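Local coordinates for serine rich repeat protein-1 (Srr-1) (Streptococcus agalactiae NEM316, PDB 4RMB) that acts as a bacterial surface adhesin and binds keratin 4 through the domain described here, probably helping the bacterium attach to host cells, at residues T36-D41 / L122-S127; T11-T16 / V110-I115; E54-K59 / N72-E77. All blocks are in the same frame, centred on the assembly; numbering follows the deposited sequence.

From the N terminus, segment 11-16 comes first and pairs with 110-115 much later in the chain, where contact 2 closes a long loop. Segment 36-41 starts inside that loop but finds its partner, 122-127, beyond it, so contacts 1 and 2 cross along the chain. Contact 3, between 54-59 and 72-77, closes a short loop nested inside both. Contacts 1 and 2 belong to two antiparallel sheets that face each other, joined where Ser124 meets Tyr14 and Thr16. Contact 3 joins a surface loop to strand 54-60, next to 108-116 in the sheet of contact 2. Contacts 1 and 2 also touch the second subunit.

Contact 1 (T36-D41 / L122-S127); sequences TIIGSD and LYSTVS
Thr125 OG1 lies between two polar groups: it accepts a hydrogen bond from Ile37 N across the strands at 3.0 Å and reaches Ser127 OG, 2.9 Å away on its own strand, as a donor. The two segments are antiparallel neighbours in one sheet of the immunoglobulin-like (variant DEv-IgG) sandwich. The Thr125 torsion, which sets OG1 between backbone N and carbonyl carbon (chi1 71°), brings the hydroxyl to a position where the Ile37 amide meets it instead of the Thr125 carbonyl. That carbonyl is taken by Thr36 OG1, which approaches Thr125 O in the carbonyl plane at 2.9 Å and also bonds to Trp98. The return bond, Thr125 N to Ile37 O, is weak.

Further along, Gly39 and Tyr123 form a regular hydrogen-bonded pair, with Tyr123 N to Gly39 O at 2.8 Å. With no side chain on Gly39, the phenol can lie directly on the neighbouring backbone: Gly39 CA makes a CH-pi contact 4.0 Å from the centroid of the Tyr123 ring. Beside the phenol, Ile37 CG2 adds apolar cover 4.0 Å from Tyr123 CE1. The hydroxyl of Tyr123 goes to Gln131, and Lys136 makes a cation-pi contact with the ring. On the opposite side of the sheet Ile38 and Leu122 pack against Tyr14. At the ring edge, in its plane, Ser40 O sits 3.6 Å from Tyr123 CE2.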
loop_
_atom_site.group_PDB
_atom_site.type_symbol
_atom_site.label_atom_id
_atom_site.label_comp_id
_atom_site.label_asym_id
_atom_site.label_seq_id
_atom_site.Cartn_x
_atom_site.Cartn_y
_atom_site.Cartn_z
ATOM N N THR B 36 -15.849 5.821 6.565
ATOM C CA THR B 36 -14.802 5.103 5.858
ATOM C C THR B 36 -15.496 3.905 5.251
ATOM O O THR B 36 -16.183 3.150 5.944
ATOM C CB THR B 36 -13.647 4.631 6.763
ATOM O OG1 THR B 36 -12.738 5.721 6.955
ATOM C CG2 THR B 36 -12.888 3.463 6.107
ATOM N N ILE B 37 -15.352 3.758 3.942
ATOM C CA ILE B 37 -15.943 2.639 3.238
ATOM C C ILE B 37 -14.779 1.836 2.684
ATOM O O ILE B 37 -13.838 2.402 2.123
ATOM C CB ILE B 37 -16.848 3.121 2.090
ATOM C CG1 ILE B 37 -18.043 3.888 2.678
ATOM C CG2 ILE B 37 -17.303 1.940 1.249
ATOM C CD1 ILE B 37 -18.965 4.482 1.649
ATOM N N ILE B 38 -14.842 0.521 2.868
ATOM C CA ILE B 38 -13.802 -0.379 2.398
ATOM C C ILE B 38 -14.458 -1.407 1.486
ATOM O O ILE B 38 -15.431 -2.052 1.869
ATOM C CB ILE B 38 -13.123 -1.082 3.593
ATOM C CG1 ILE B 38 -12.287 -0.068 4.379
ATOM C CG2 ILE B 38 -12.270 -2.263 3.103
ATOM C CD1 ILE B 38 -11.906 -0.526 5.767
ATOM N N GLY B 39 -13.939 -1.542 0.270
ATOM C CA GLY B 39 -14.513 -2.492 -0.673
ATOM C C GLY B 39 -13.487 -2.923 -1.701
ATOM O O GLY B 39 -12.294 -2.739 -1.493
ATOM N N SER B 40 -13.935 -3.513 -2.804
ATOM C CA SER B 40 -12.999 -3.941 -3.836
ATOM C C SER B 40 -13.412 -3.424 -5.207
ATOM O O SER B 40 -14.444 -2.769 -5.346
ATOM C CB SER B 40 -12.885 -5.469 -3.852
ATOM O OG SER B 40 -14.158 -6.073 -3.937
ATOM N N ASP B 41 -12.599 -3.710 -6.218
ATOM C CA ASP B 41 -12.900 -3.260 -7.571
ATOM C C ASP B 41 -13.118 -4.423 -8.531
ATOM O O ASP B 41 -14.035 -5.225 -8.349
ATOM C CB ASP B 41 -11.771 -2.366 -8.082
ATOM C CG ASP B 41 -11.542 -1.163 -7.192
ATOM O OD1 ASP B 41 -12.471 -0.338 -7.057
ATOM O OD2 ASP B 41 -10.434 -1.047 -6.625
ATOM N N LEU B 122 -8.284 -3.731 -3.172
ATOM C CA LEU B 122 -9.229 -3.219 -2.194
ATOM C C LEU B 122 -9.107 -1.700 -2.192
ATOM O O LEU B 122 -8.118 -1.145 -2.674
ATOM C CB LEU B 122 -8.886 -3.754 -0.804
ATOM C CG LEU B 122 -9.065 -5.265 -0.639
ATOM C CD1 LEU B 122 -8.459 -5.735 0.675
ATOM C CD2 LEU B 122 -10.552 -5.589 -0.704
ATOM N N TYR B 123 -10.122 -1.024 -1.675
ATOM C CA TYR B 123 -10.057 0.426 -1.578
ATOM C C TYR B 123 -10.609 0.836 -0.225
ATOM O O TYR B 123 -11.362 0.091 0.400
ATOM C CB TYR B 123 -10.859 1.106 -2.702
ATOM C CG TYR B 123 -12.369 1.058 -2.556
ATOM C CD1 TYR B 123 -13.036 1.899 -1.659
ATOM C CD2 TYR B 123 -13.130 0.181 -3.323
ATOM C CE1 TYR B 123 -14.421 1.865 -1.533
ATOM C CE2 TYR B 123 -14.519 0.136 -3.205
ATOM C CZ TYR B 123 -15.156 0.981 -2.307
ATOM O OH TYR B 123 -16.520 0.935 -2.176
ATOM N N SER B 124 -10.194 2.013 0.228
ATOM C CA SER B 124 -10.650 2.579 1.489
ATOM C C SER B 124 -10.921 4.053 1.237
ATOM O O SER B 124 -10.247 4.688 0.426
ATOM C CB SER B 124 -9.579 2.455 2.575
ATOM O OG SER B 124 -9.334 1.109 2.925
ATOM N N THR B 125 -11.913 4.605 1.918
ATOM C CA THR B 125 -12.199 6.023 1.744
ATOM C C THR B 125 -12.299 6.728 3.084
ATOM O O THR B 125 -12.342 6.103 4.141
ATOM C CB THR B 125 -13.586 6.279 1.088
ATOM O OG1 THR B 125 -14.616 5.958 2.035
ATOM C CG2 THR B 125 -13.779 5.453 -0.169
ATOM N N VAL B 126 -12.286 8.050 3.009
ATOM C CA VAL B 126 -12.578 8.905 4.150
ATOM C C VAL B 126 -13.504 9.779 3.327
ATOM O O VAL B 126 -13.054 10.609 2.543
ATOM C CB VAL B 126 -11.395 9.717 4.674
ATOM C CG1 VAL B 126 -11.911 10.750 5.678
ATOM C CG2 VAL B 126 -10.422 8.790 5.397
ATOM N N SER B 127 -14.803 9.541 3.460
ATOM C CA SER B 127 -15.775 10.247 2.645
ATOM C C SER B 127 -17.102 10.392 3.342
ATOM O O SER B 127 -17.250 10.049 4.514
ATOM C CB SER B 127 -16.030 9.450 1.372
ATOM O OG SER B 127 -16.502 8.142 1.699
#

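Contact 2 (T11-T16 / V110-I115); sequences TETYIT and VVLVKI
An antiparallel strand pair in one sheet of the sandwich is formed here, with Glu12, Tyr14 and Thr16 in hydrogen-bonded pairs with Ile115, Val113 and Val111. Each pair is joined by two backbone bonds, and Tyr14 N to Val113 O, 2.8 Å long, is nearly straight at 170°.

The side chains alternate between the two sides of the sheet. On one, Ile15 and Leu112 lie side by side and point the same way; Ile15 CG1 presses on Leu112 CD2 at 3.4 Å, tighter than usual for carbon atoms. The Val110 side chain comes in at a slant, its CG1 3.7 Å from Ile15 CG2. The beta-branched Ile15 and Val110 suit the extended backbone, and Leu112 adds a longer apolar arm that touches both Ile15 and Thr13. Nearer Thr11 the same side turns polar. Lys114 bends in its outer torsions (chi3 -74°, chi4 -76°), which curls its ammonium back toward the threonines. It does not bond them directly; a water accepts a hydrogen bond from Lys114 NZ at 2.9 Å and also bonds Thr13 OG1 and, at a longer distance, Thr11 OG1.

Tyr14, Val111 and Val113 lie on the other side, facing Ile38 of the second sheet. There a second water donates to Tyr14 O at 2.8 Å and to Val111 O at 3.0 Å, so that each carbonyl has a partner besides its cross-strand amide. The same water bonds Thr16 OG1 at 2.7 Å. The hydroxyls of Tyr14 and Thr16 also meet Ser124 OG, a polar link between the sheets.

Residues 13-16 pair through their outer edge with an antiparallel strand of the second subunit, which carries the sheet across the interface, an arrangement consistent with beta-sheet complementation in an immunoglobulin-like sandwich.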
loop_
_atom_site.group_PDB
_atom_site.type_symbol
_atom_site.label_atom_id
_atom_site.label_comp_id
_atom_site.label_asym_id
_atom_site.label_seq_id
_atom_site.Cartn_x
_atom_site.Cartn_y
_atom_site.Cartn_z
ATOM N N THR B 11 -3.648 -15.679 5.856
ATOM C CA THR B 11 -4.524 -14.529 5.997
ATOM C C THR B 11 -3.640 -13.304 5.878
ATOM O O THR B 11 -2.445 -13.359 6.170
ATOM C CB THR B 11 -5.211 -14.473 7.379
ATOM O OG1 THR B 11 -4.243 -14.135 8.381
ATOM C CG2 THR B 11 -5.845 -15.811 7.719
ATOM N N GLU B 12 -4.221 -12.206 5.420
ATOM C CA GLU B 12 -3.484 -10.959 5.323
ATOM C C GLU B 12 -4.378 -9.933 5.977
ATOM O O GLU B 12 -5.586 -10.130 6.070
ATOM C CB GLU B 12 -3.207 -10.559 3.864
ATOM C CG GLU B 12 -4.012 -11.303 2.816
ATOM C CD GLU B 12 -3.732 -10.811 1.402
ATOM O OE1 GLU B 12 -2.552 -10.535 1.084
ATOM O OE2 GLU B 12 -4.695 -10.714 0.607
ATOM N N THR B 13 -3.788 -8.854 6.466
ATOM C CA THR B 13 -4.587 -7.819 7.079
ATOM C C THR B 13 -4.496 -6.566 6.230
ATOM O O THR B 13 -3.405 -6.076 5.941
ATOM C CB THR B 13 -4.116 -7.492 8.504
ATOM O OG1 THR B 13 -4.202 -8.673 9.313
ATOM C CG2 THR B 13 -4.991 -6.398 9.116
ATOM N N TYR B 14 -5.659 -6.076 5.822
ATOM C CA TYR B 14 -5.759 -4.864 5.024
ATOM C C TYR B 14 -5.908 -3.769 6.069
ATOM O O TYR B 14 -6.920 -3.702 6.767
ATOM C CB TYR B 14 -6.991 -4.934 4.128
ATOM C CG TYR B 14 -7.226 -3.690 3.314
ATOM C CD1 TYR B 14 -6.292 -3.264 2.370
ATOM C CD2 TYR B 14 -8.379 -2.931 3.490
ATOM C CE1 TYR B 14 -6.502 -2.108 1.623
ATOM C CE2 TYR B 14 -8.599 -1.778 2.749
ATOM C CZ TYR B 14 -7.658 -1.372 1.822
ATOM O OH TYR B 14 -7.863 -0.221 1.110
ATOM N N ILE B 15 -4.884 -2.928 6.186
ATOM C CA ILE B 15 -4.862 -1.868 7.187
ATOM C C ILE B 15 -5.127 -0.499 6.593
ATOM O O ILE B 15 -4.532 -0.130 5.584
ATOM C CB ILE B 15 -3.483 -1.822 7.897
ATOM C CG1 ILE B 15 -3.189 -3.171 8.548
ATOM C CG2 ILE B 15 -3.459 -0.725 8.942
ATOM C CD1 ILE B 15 -1.777 -3.281 9.101
ATOM N N THR B 16 -6.034 0.242 7.221
ATOM C CA THR B 16 -6.351 1.590 6.769
ATOM C C THR B 16 -6.088 2.538 7.929
ATOM O O THR B 16 -6.661 2.387 9.005
ATOM C CB THR B 16 -7.831 1.723 6.335
ATOM O OG1 THR B 16 -8.108 0.804 5.269
ATOM C CG2 THR B 16 -8.119 3.128 5.846
ATOM N N VAL B 110 -7.274 3.397 13.161
ATOM C CA VAL B 110 -6.658 2.367 12.345
ATOM C C VAL B 110 -7.691 1.276 12.217
ATOM O O VAL B 110 -8.207 0.784 13.221
ATOM C CB VAL B 110 -5.395 1.766 12.991
ATOM C CG1 VAL B 110 -4.830 0.675 12.091
ATOM C CG2 VAL B 110 -4.358 2.854 13.210
ATOM N N VAL B 111 -8.033 0.925 10.985
ATOM C CA VAL B 111 -9.005 -0.126 10.775
ATOM C C VAL B 111 -8.260 -1.329 10.251
ATOM O O VAL B 111 -7.556 -1.248 9.248
ATOM C CB VAL B 111 -10.090 0.278 9.763
ATOM C CG1 VAL B 111 -11.068 -0.874 9.569
ATOM C CG2 VAL B 111 -10.833 1.519 10.267
ATOM N N LEU B 112 -8.402 -2.446 10.950
ATOM C CA LEU B 112 -7.732 -3.670 10.555
ATOM C C LEU B 112 -8.759 -4.652 10.022
ATOM O O LEU B 112 -9.691 -5.020 10.729
ATOM C CB LEU B 112 -7.011 -4.280 11.756
ATOM C CG LEU B 112 -5.977 -3.398 12.459
ATOM C CD1 LEU B 112 -5.535 -4.067 13.747
ATOM C CD2 LEU B 112 -4.786 -3.165 11.537
ATOM N N VAL B 113 -8.588 -5.071 8.773
ATOM C CA VAL B 113 -9.505 -6.021 8.156
ATOM C C VAL B 113 -8.710 -7.269 7.787
ATOM O O VAL B 113 -7.971 -7.275 6.802
ATOM C CB VAL B 113 -10.154 -5.420 6.885
ATOM C CG1 VAL B 113 -11.113 -6.420 6.249
ATOM C CG2 VAL B 113 -10.906 -4.151 7.244
ATOM N N LYS B 114 -8.852 -8.320 8.592
ATOM C CA LYS B 114 -8.131 -9.565 8.347
ATOM C C LYS B 114 -8.975 -10.509 7.503
ATOM O O LYS B 114 -10.087 -10.880 7.884
ATOM C CB LYS B 114 -7.760 -10.235 9.676
ATOM C CG LYS B 114 -6.995 -11.547 9.519
ATOM C CD LYS B 114 -6.831 -12.256 10.865
ATOM C CE LYS B 114 -5.791 -11.590 11.750
ATOM N NZ LYS B 114 -4.398 -11.889 11.304
ATOM N N ILE B 115 -8.436 -10.903 6.357
ATOM C CA ILE B 115 -9.153 -11.779 5.448
ATOM C C ILE B 115 -8.276 -12.890 4.903
ATOM O O ILE B 115 -7.054 -12.860 5.041
ATOM C CB ILE B 115 -9.702 -10.987 4.243
ATOM C CG1 ILE B 115 -8.545 -10.269 3.541
ATOM C CG2 ILE B 115 -10.765 -9.987 4.702
ATOM C CD1 ILE B 115 -8.942 -9.542 2.267
HETATM O O HOH W 1 -2.827 -11.216 8.956
HETATM O O HOH W 2 -8.648 -1.511 6.516
#

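Contact 3 (E54-K59 / N72-E77); sequences EVKILK and NYDSPE
Apolar packing between Leu58 and Tyr73 carries most of this small contact, which ties a turn of the loop 72-77 to strand 54-59. Leu58 CD1 does the touching, 3.3 Å from Tyr73 CD1 and 3.5 Å from Tyr73 CB. It therefore rests where the ring joins its methylene, and the two side chains cross at about a right angle. Leucine suits this buried position: it is apolar, and its CG lies anti to the carbonyl carbon (chi1 -52°), with the CD1 methyl meeting the phenol. The phenol in turn has an apolar ring to set against the strand and a hydroxyl that bonds to Met69 O.

Charge adds a looser attraction nearer the surface. Lys56 runs out from the strand and bends at its third torsion (chi3 73°), which brings Lys56 NZ to 4.1 Å from Asp74 OD1. That is too far for a salt bridge, but the opposite charges would probably still favour the approach.

Hydrogen bonding serves the loop itself. Residues 72-75 form a type I beta turn, with Tyr73 and Asp74 at its corners; aspartate is common at the second corner of such turns. Ser75 OG donates to Asn72 O at 3.0 Å, nearly along the C=O axis, and the same carbonyl also accepts a weak bond from Ser75 N, so two groups of Ser75 hold Asn72 O.

Around this contact, Tyr73 also packs on Val110 of strand 108-116 and meets the ring of Phe78, while Glu77 O bonds to Thr60 OG1. The loop thus lies against strands 54-60 and 108-116 just before the chain enters the short strand 79-80, which pairs with 54-60.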
loop_
_atom_site.group_PDB
_atom_site.type_symbol
_atom_site.label_atom_id
_atom_site.label_comp_id
_atom_site.label_asym_id
_atom_site.label_seq_id
_atom_site.Cartn_x
_atom_site.Cartn_y
_atom_site.Cartn_z
ATOM N N GLU B 54 -12.349 -10.317 9.627
ATOM C CA GLU B 54 -12.301 -10.038 11.058
ATOM C C GLU B 54 -11.898 -8.574 11.119
ATOM O O GLU B 54 -10.857 -8.185 10.586
ATOM C CB GLU B 54 -11.267 -10.925 11.755
ATOM C CG GLU B 54 -11.760 -12.343 12.002
ATOM C CD GLU B 54 -10.721 -13.225 12.668
ATOM O OE1 GLU B 54 -9.884 -12.698 13.430
ATOM O OE2 GLU B 54 -10.753 -14.452 12.439
ATOM N N VAL B 55 -12.725 -7.764 11.765
ATOM C CA VAL B 55 -12.483 -6.331 11.832
ATOM C C VAL B 55 -12.200 -5.767 13.215
ATOM O O VAL B 55 -12.895 -6.087 14.178
ATOM C CB VAL B 55 -13.698 -5.571 11.254
ATOM C CG1 VAL B 55 -13.418 -4.085 11.222
ATOM C CG2 VAL B 55 -14.026 -6.092 9.866
ATOM N N LYS B 56 -11.173 -4.924 13.305
ATOM C CA LYS B 56 -10.835 -4.267 14.559
ATOM C C LYS B 56 -10.601 -2.796 14.273
ATOM O O LYS B 56 -10.006 -2.438 13.254
ATOM C CB LYS B 56 -9.587 -4.868 15.214
ATOM C CG LYS B 56 -9.272 -4.211 16.561
ATOM C CD LYS B 56 -8.435 -5.093 17.475
ATOM C CE LYS B 56 -6.995 -5.190 17.017
ATOM N NZ LYS B 56 -6.205 -6.058 17.938
ATOM N N ILE B 57 -11.078 -1.941 15.167
ATOM C CA ILE B 57 -10.910 -0.505 14.991
ATOM C C ILE B 57 -10.207 0.060 16.216
ATOM O O ILE B 57 -10.612 -0.203 17.350
ATOM C CB ILE B 57 -12.265 0.198 14.818
ATOM C CG1 ILE B 57 -13.053 -0.477 13.688
ATOM C CG2 ILE B 57 -12.048 1.680 14.510
ATOM C CD1 ILE B 57 -14.461 0.057 13.507
ATOM N N LEU B 58 -9.157 0.837 15.976
ATOM C CA LEU B 58 -8.370 1.433 17.049
ATOM C C LEU B 58 -8.313 2.951 16.935
ATOM O O LEU B 58 -8.357 3.499 15.838
ATOM C CB LEU B 58 -6.948 0.880 17.006
ATOM C CG LEU B 58 -6.847 -0.647 16.970
ATOM C CD1 LEU B 58 -5.442 -1.060 16.578
ATOM C CD2 LEU B 58 -7.222 -1.215 18.325
ATOM N N LYS B 59 -8.214 3.621 18.078
ATOM C CA LYS B 59 -8.119 5.078 18.128
ATOM C C LYS B 59 -6.771 5.433 18.752
ATOM O O LYS B 59 -6.321 4.760 19.678
ATOM C CB LYS B 59 -9.249 5.659 18.984
ATOM C CG LYS B 59 -9.166 7.170 19.185
ATOM C CD LYS B 59 -10.324 7.680 20.026
ATOM C CE LYS B 59 -10.195 9.168 20.303
ATOM N NZ LYS B 59 -8.932 9.482 21.033
ATOM N N ASN B 72 2.527 -2.305 17.362
ATOM C CA ASN B 72 1.976 -3.103 18.441
ATOM C C ASN B 72 0.582 -2.561 18.731
ATOM O O ASN B 72 0.400 -1.724 19.615
ATOM C CB ASN B 72 2.855 -2.982 19.687
ATOM C CG ASN B 72 2.571 -4.065 20.705
ATOM O OD1 ASN B 72 1.449 -4.196 21.197
ATOM N ND2 ASN B 72 3.592 -4.854 21.029
ATOM N N TYR B 73 -0.397 -3.036 17.967
ATOM C CA TYR B 73 -1.780 -2.604 18.122
ATOM C C TYR B 73 -2.362 -3.077 19.449
ATOM O O TYR B 73 -3.565 -2.968 19.692
ATOM C CB TYR B 73 -2.616 -3.130 16.951
ATOM C CG TYR B 73 -2.197 -2.545 15.618
ATOM C CD1 TYR B 73 -2.353 -1.184 15.359
ATOM C CD2 TYR B 73 -1.621 -3.342 14.627
ATOM C CE1 TYR B 73 -1.949 -0.628 14.151
ATOM C CE2 TYR B 73 -1.210 -2.793 13.409
ATOM C CZ TYR B 73 -1.380 -1.434 13.181
ATOM O OH TYR B 73 -0.988 -0.870 11.992
ATOM N N ASP B 74 -1.487 -3.592 20.307
ATOM C CA ASP B 74 -1.879 -4.093 21.618
ATOM C C ASP B 74 -1.208 -3.262 22.712
ATOM O O ASP B 74 -0.989 -3.751 23.820
ATOM C CB ASP B 74 -1.445 -5.553 21.766
ATOM C CG ASP B 74 -1.745 -6.382 20.531
ATOM O OD1 ASP B 74 -2.935 -6.668 20.274
ATOM O OD2 ASP B 74 -0.787 -6.740 19.814
ATOM N N SER B 75 -0.883 -2.011 22.402
ATOM C CA SER B 75 -0.218 -1.140 23.367
ATOM C C SER B 75 -1.117 -0.009 23.869
ATOM O O SER B 75 -2.182 0.248 23.305
ATOM C CB SER B 75 1.050 -0.547 22.744
ATOM O OG SER B 75 0.731 0.380 21.721
ATOM N N PRO B 76 -0.694 0.680 24.945
ATOM C CA PRO B 76 -1.446 1.792 25.539
ATOM C C PRO B 76 -1.770 2.877 24.516
ATOM O O PRO B 76 -2.761 3.595 24.645
ATOM C CB PRO B 76 -0.506 2.295 26.631
ATOM C CG PRO B 76 0.197 1.050 27.060
ATOM C CD PRO B 76 0.518 0.395 25.737
ATOM N N GLU B 77 -0.913 2.990 23.507
ATOM C CA GLU B 77 -1.080 3.977 22.447
ATOM C C GLU B 77 -2.447 3.827 21.787
ATOM O O GLU B 77 -3.149 4.809 21.547
ATOM C CB GLU B 77 0.003 3.784 21.384
ATOM C CG GLU B 77 1.419 3.834 21.920
ATOM C CD GLU B 77 1.863 5.241 22.256
ATOM O OE1 GLU B 77 2.048 6.042 21.314
ATOM O OE2 GLU B 77 2.022 5.546 23.457
#